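Local coordinates for glycosyl hydrolases family 2, sugar binding domain protein (PDB 6D1P) that probably hydrolyses O-glycosidic bonds as a gut bacterial beta-glucuronidase of glycosyl hydrolase family 2, at residues M523-E528 and G533-D538. Sequence-based numbering, arbitrary orientation.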
ATOM      1  N   MET A 523     -20.142  27.200  20.138  1.00 26.40           N
ATOM      2  CA  MET A 523     -21.349  26.877  20.890  1.00 30.95           C
ATOM      3  C   MET A 523     -21.728  28.057  21.781  1.00 31.63           C
ATOM      4  O   MET A 523     -20.878  28.581  22.511  1.00 30.25           O
ATOM      5  CB  MET A 523     -21.126  25.606  21.721  1.00 28.94           C
ATOM      6  CG  MET A 523     -22.246  25.270  22.683  1.00 28.63           C
ATOM      7  SD  MET A 523     -23.859  25.167  21.897  1.00 32.86           S
ATOM      8  CE  MET A 523     -23.561  23.990  20.574  1.00 33.38           C
ATOM      9  N   GLU A 524     -22.995  28.480  21.707  1.00 33.79           N
ATOM     10  CA  GLU A 524     -23.481  29.569  22.552  1.00 31.44           C
ATOM     11  C   GLU A 524     -23.515  29.132  24.011  1.00 34.41           C
ATOM     12  O   GLU A 524     -23.889  27.995  24.324  1.00 30.48           O
ATOM     13  CB  GLU A 524     -24.885  30.007  22.127  1.00 32.37           C
ATOM     14  CG  GLU A 524     -24.983  30.699  20.769  1.00 33.61           C
ATOM     15  CD  GLU A 524     -24.423  32.116  20.766  1.00 33.67           C
ATOM     16  OE1 GLU A 524     -24.099  32.665  21.850  1.00 35.08           O
ATOM     17  OE2 GLU A 524     -24.289  32.680  19.658  1.00 33.37           O
ATOM     18  N   VAL A 525     -23.124  30.048  24.906  1.00 33.90           N
ATOM     19  CA  VAL A 525     -23.223  29.791  26.339  1.00 33.28           C
ATOM     20  C   VAL A 525     -24.692  29.753  26.746  1.00 37.39           C
ATOM     21  O   VAL A 525     -25.536  30.457  26.178  1.00 39.29           O
ATOM     22  CB  VAL A 525     -22.446  30.848  27.147  1.00 37.11           C
ATOM     23  CG1 VAL A 525     -23.011  32.243  26.906  1.00 31.44           C
ATOM     24  CG2 VAL A 525     -22.480  30.507  28.631  1.00 37.97           C
ATOM     25  N   ASN A 526     -24.999  28.917  27.739  1.00 41.85           N
ATOM     26  CA  ASN A 526     -26.369  28.668  28.179  1.00 44.33           C
ATOM     27  C   ASN A 526     -26.352  28.390  29.680  1.00 48.84           C
ATOM     28  O   ASN A 526     -25.657  27.472  30.125  1.00 48.32           O
ATOM     29  CB  ASN A 526     -26.954  27.488  27.403  1.00 44.36           C
ATOM     30  CG  ASN A 526     -28.397  27.223  27.747  1.00 57.56           C
ATOM     31  OD1 ASN A 526     -29.048  28.042  28.401  1.00 61.58           O
ATOM     32  ND2 ASN A 526     -28.912  26.078  27.305  1.00 51.85           N
ATOM     33  N   LYS A 527     -27.102  29.171  30.467  1.00 58.25           N
ATOM     34  CA  LYS A 527     -26.940  29.158  31.925  1.00 55.87           C
ATOM     35  C   LYS A 527     -27.886  28.203  32.643  1.00 56.49           C
ATOM     36  O   LYS A 527     -27.718  27.984  33.847  1.00 63.20           O
ATOM     37  CB  LYS A 527     -27.115  30.573  32.507  1.00 54.84           C
ATOM     38  CG  LYS A 527     -26.080  31.619  32.038  1.00 51.84           C
ATOM     39  CD  LYS A 527     -24.800  31.610  32.888  1.00 59.04           C
ATOM     40  CE  LYS A 527     -23.571  32.049  32.069  1.00 54.06           C
ATOM     41  NZ  LYS A 527     -22.246  31.818  32.747  1.00 42.92           N
ATOM     42  N   GLU A 528     -28.853  27.616  31.947  1.00 60.24           N
ATOM     43  CA  GLU A 528     -29.766  26.660  32.572  1.00 60.74           C
ATOM     44  C   GLU A 528     -29.046  25.417  33.086  1.00 63.63           C
ATOM     45  O   GLU A 528     -29.508  24.290  32.879  1.00 64.55           O
ATOM     46  CB  GLU A 528     -30.849  26.245  31.584  1.00 64.91           C
ATOM     47  CG  GLU A 528     -31.699  27.400  31.079  1.00 69.85           C
ATOM     48  CD  GLU A 528     -31.892  27.359  29.573  1.00 78.57           C
ATOM     49  OE1 GLU A 528     -31.885  28.444  28.946  1.00 75.14           O
ATOM     50  OE2 GLU A 528     -32.032  26.240  29.019  1.00 79.32           O
ATOM     51  N   GLY A 533     -24.668  22.745  37.051  1.00 57.94           N
ATOM     52  CA  GLY A 533     -23.397  23.416  36.852  1.00 47.76           C
ATOM     53  C   GLY A 533     -23.613  24.891  36.620  1.00 41.50           C
ATOM     54  O   GLY A 533     -24.738  25.362  36.474  1.00 49.06           O
ATOM     55  N   ILE A 534     -22.498  25.621  36.570  1.00 34.11           N
ATOM     56  CA  ILE A 534     -22.561  27.057  36.304  1.00 34.26           C
ATOM     57  C   ILE A 534     -23.228  27.330  34.959  1.00 40.28           C
ATOM     58  O   ILE A 534     -24.202  28.086  34.873  1.00 44.64           O
ATOM     59  CB  ILE A 534     -21.159  27.680  36.384  1.00 35.42           C
ATOM     60  CG1 ILE A 534     -20.586  27.485  37.793  1.00 37.09           C
ATOM     61  CG2 ILE A 534     -21.219  29.167  36.006  1.00 34.98           C
ATOM     62  CD1 ILE A 534     -19.358  28.322  38.093  1.00 36.86           C
ATOM     63  N   ASP A 535     -22.711  26.727  33.888  1.00 42.30           N
ATOM     64  CA  ASP A 535     -23.329  26.806  32.569  1.00 39.48           C
ATOM     65  C   ASP A 535     -22.989  25.529  31.805  1.00 38.65           C
ATOM     66  O   ASP A 535     -22.366  24.613  32.348  1.00 37.84           O
ATOM     67  CB  ASP A 535     -22.890  28.068  31.816  1.00 36.06           C
ATOM     68  CG  ASP A 535     -21.390  28.197  31.694  1.00 32.13           C
ATOM     69  OD1 ASP A 535     -20.877  29.329  31.722  1.00 35.60           O
ATOM     70  OD2 ASP A 535     -20.708  27.172  31.566  1.00 38.34           O
ATOM     71  N   ASN A 536     -23.406  25.471  30.533  1.00 38.32           N
ATOM     72  CA  ASN A 536     -23.213  24.275  29.710  1.00 36.95           C
ATOM     73  C   ASN A 536     -21.746  23.961  29.453  1.00 33.85           C
ATOM     74  O   ASN A 536     -21.443  22.867  28.966  1.00 37.93           O
ATOM     75  CB  ASN A 536     -23.949  24.418  28.369  1.00 35.84           C
ATOM     76  CG  ASN A 536     -23.493  25.644  27.570  1.00 37.87           C
ATOM     77  OD1 ASN A 536     -23.260  26.713  28.125  1.00 35.28           O
ATOM     78  ND2 ASN A 536     -23.361  25.481  26.261  1.00 35.62           N
ATOM     79  N   PHE A 537     -20.841  24.882  29.762  1.00 33.15           N
ATOM     80  CA  PHE A 537     -19.409  24.653  29.646  1.00 33.50           C
ATOM     81  C   PHE A 537     -18.776  24.198  30.944  1.00 31.74           C
ATOM     82  O   PHE A 537     -17.622  23.771  30.934  1.00 35.58           O
ATOM     83  CB  PHE A 537     -18.705  25.926  29.167  1.00 34.44           C
ATOM     84  CG  PHE A 537     -19.124  26.356  27.787  1.00 39.42           C
ATOM     85  CD1 PHE A 537     -19.087  25.453  26.725  1.00 33.02           C
ATOM     86  CD2 PHE A 537     -19.584  27.642  27.556  1.00 35.22           C
ATOM     87  CE1 PHE A 537     -19.488  25.828  25.444  1.00 34.37           C
ATOM     88  CE2 PHE A 537     -19.973  28.031  26.280  1.00 36.51           C
ATOM     89  CZ  PHE A 537     -19.930  27.115  25.220  1.00 35.94           C
ATOM     90  N   ASP A 538     -19.496  24.279  32.051  1.00 33.75           N
ATOM     91  CA  ASP A 538     -19.002  23.794  33.334  1.00 32.70           C
ATOM     92  C   ASP A 538     -19.347  22.315  33.437  1.00 32.79           C
ATOM     93  O   ASP A 538     -20.401  21.932  33.949  1.00 33.76           O
ATOM     94  CB  ASP A 538     -19.618  24.594  34.468  1.00 34.96           C
ATOM     95  CG  ASP A 538     -19.008  24.266  35.794  1.00 36.85           C
ATOM     96  OD1 ASP A 538     -17.888  23.709  35.817  1.00 32.76           O
ATOM     97  OD2 ASP A 538     -19.662  24.564  36.813  1.00 41.76           O
TER
HETATM   98  O   HOH W   1     -27.808  25.954  35.802  1.00 54.90           O
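An Asx turn set in a type I beta turn, Asp535 to Asp538, packs against residues 523-528 within one long loop of the TIM barrel domain, between strand 510-511 and helix 542-545. Asn536 joins the two segments with three hydrogen bonds. Asn536 N donates to Asn526 O at 3.0 Å. Asn536 OD1 takes the backbone N-H of Asn526, with N to OD1 at 2.8 Å, from a donor well above the amide's carbonyl plane. Asn536 ND2 reaches back to Glu524 O at 3.2 Å. CG of Asn536 sits between its own N and carbonyl carbon (chi1 58°), which turns the amide toward the 524-526 backbone. Replacing Asn536 by an alanine removes the amide, and is likely to leave Asn526 N and Glu524 O without these partners, with only the backbone bond to Asn526 O remaining from this residue.

The Phe537 ring lies beside this amide, with Asn536 ND2 over one face, offset toward the rim. Met523 O approaches the ring edge near its plane, 3.2 Å from Phe537 CZ. Met523 CG touches Phe537 CZ, and Val525 CB touches Phe537 CE2. Outside the segments, Tyr552 and Arg555 of helix 550-564 also touch Phe537. The carboxylate of Glu524 turns away to a salt bridge with Arg633.

Asp535 divides its carboxylate between two tasks. OD2 accepts the backbone N of Phe537, closing the Asx turn, and more weakly that of Asp538. OD1 faces the other segment. Lys527 bends at chi2 (-86°) and runs alongside Asp535, and Lys527 NZ forms a salt bridge with Asp535 OD1 at 3.0 Å, on the anti lone pair. One water donates to both Lys527 O, 2.8 Å from the water O, and Gly533 O.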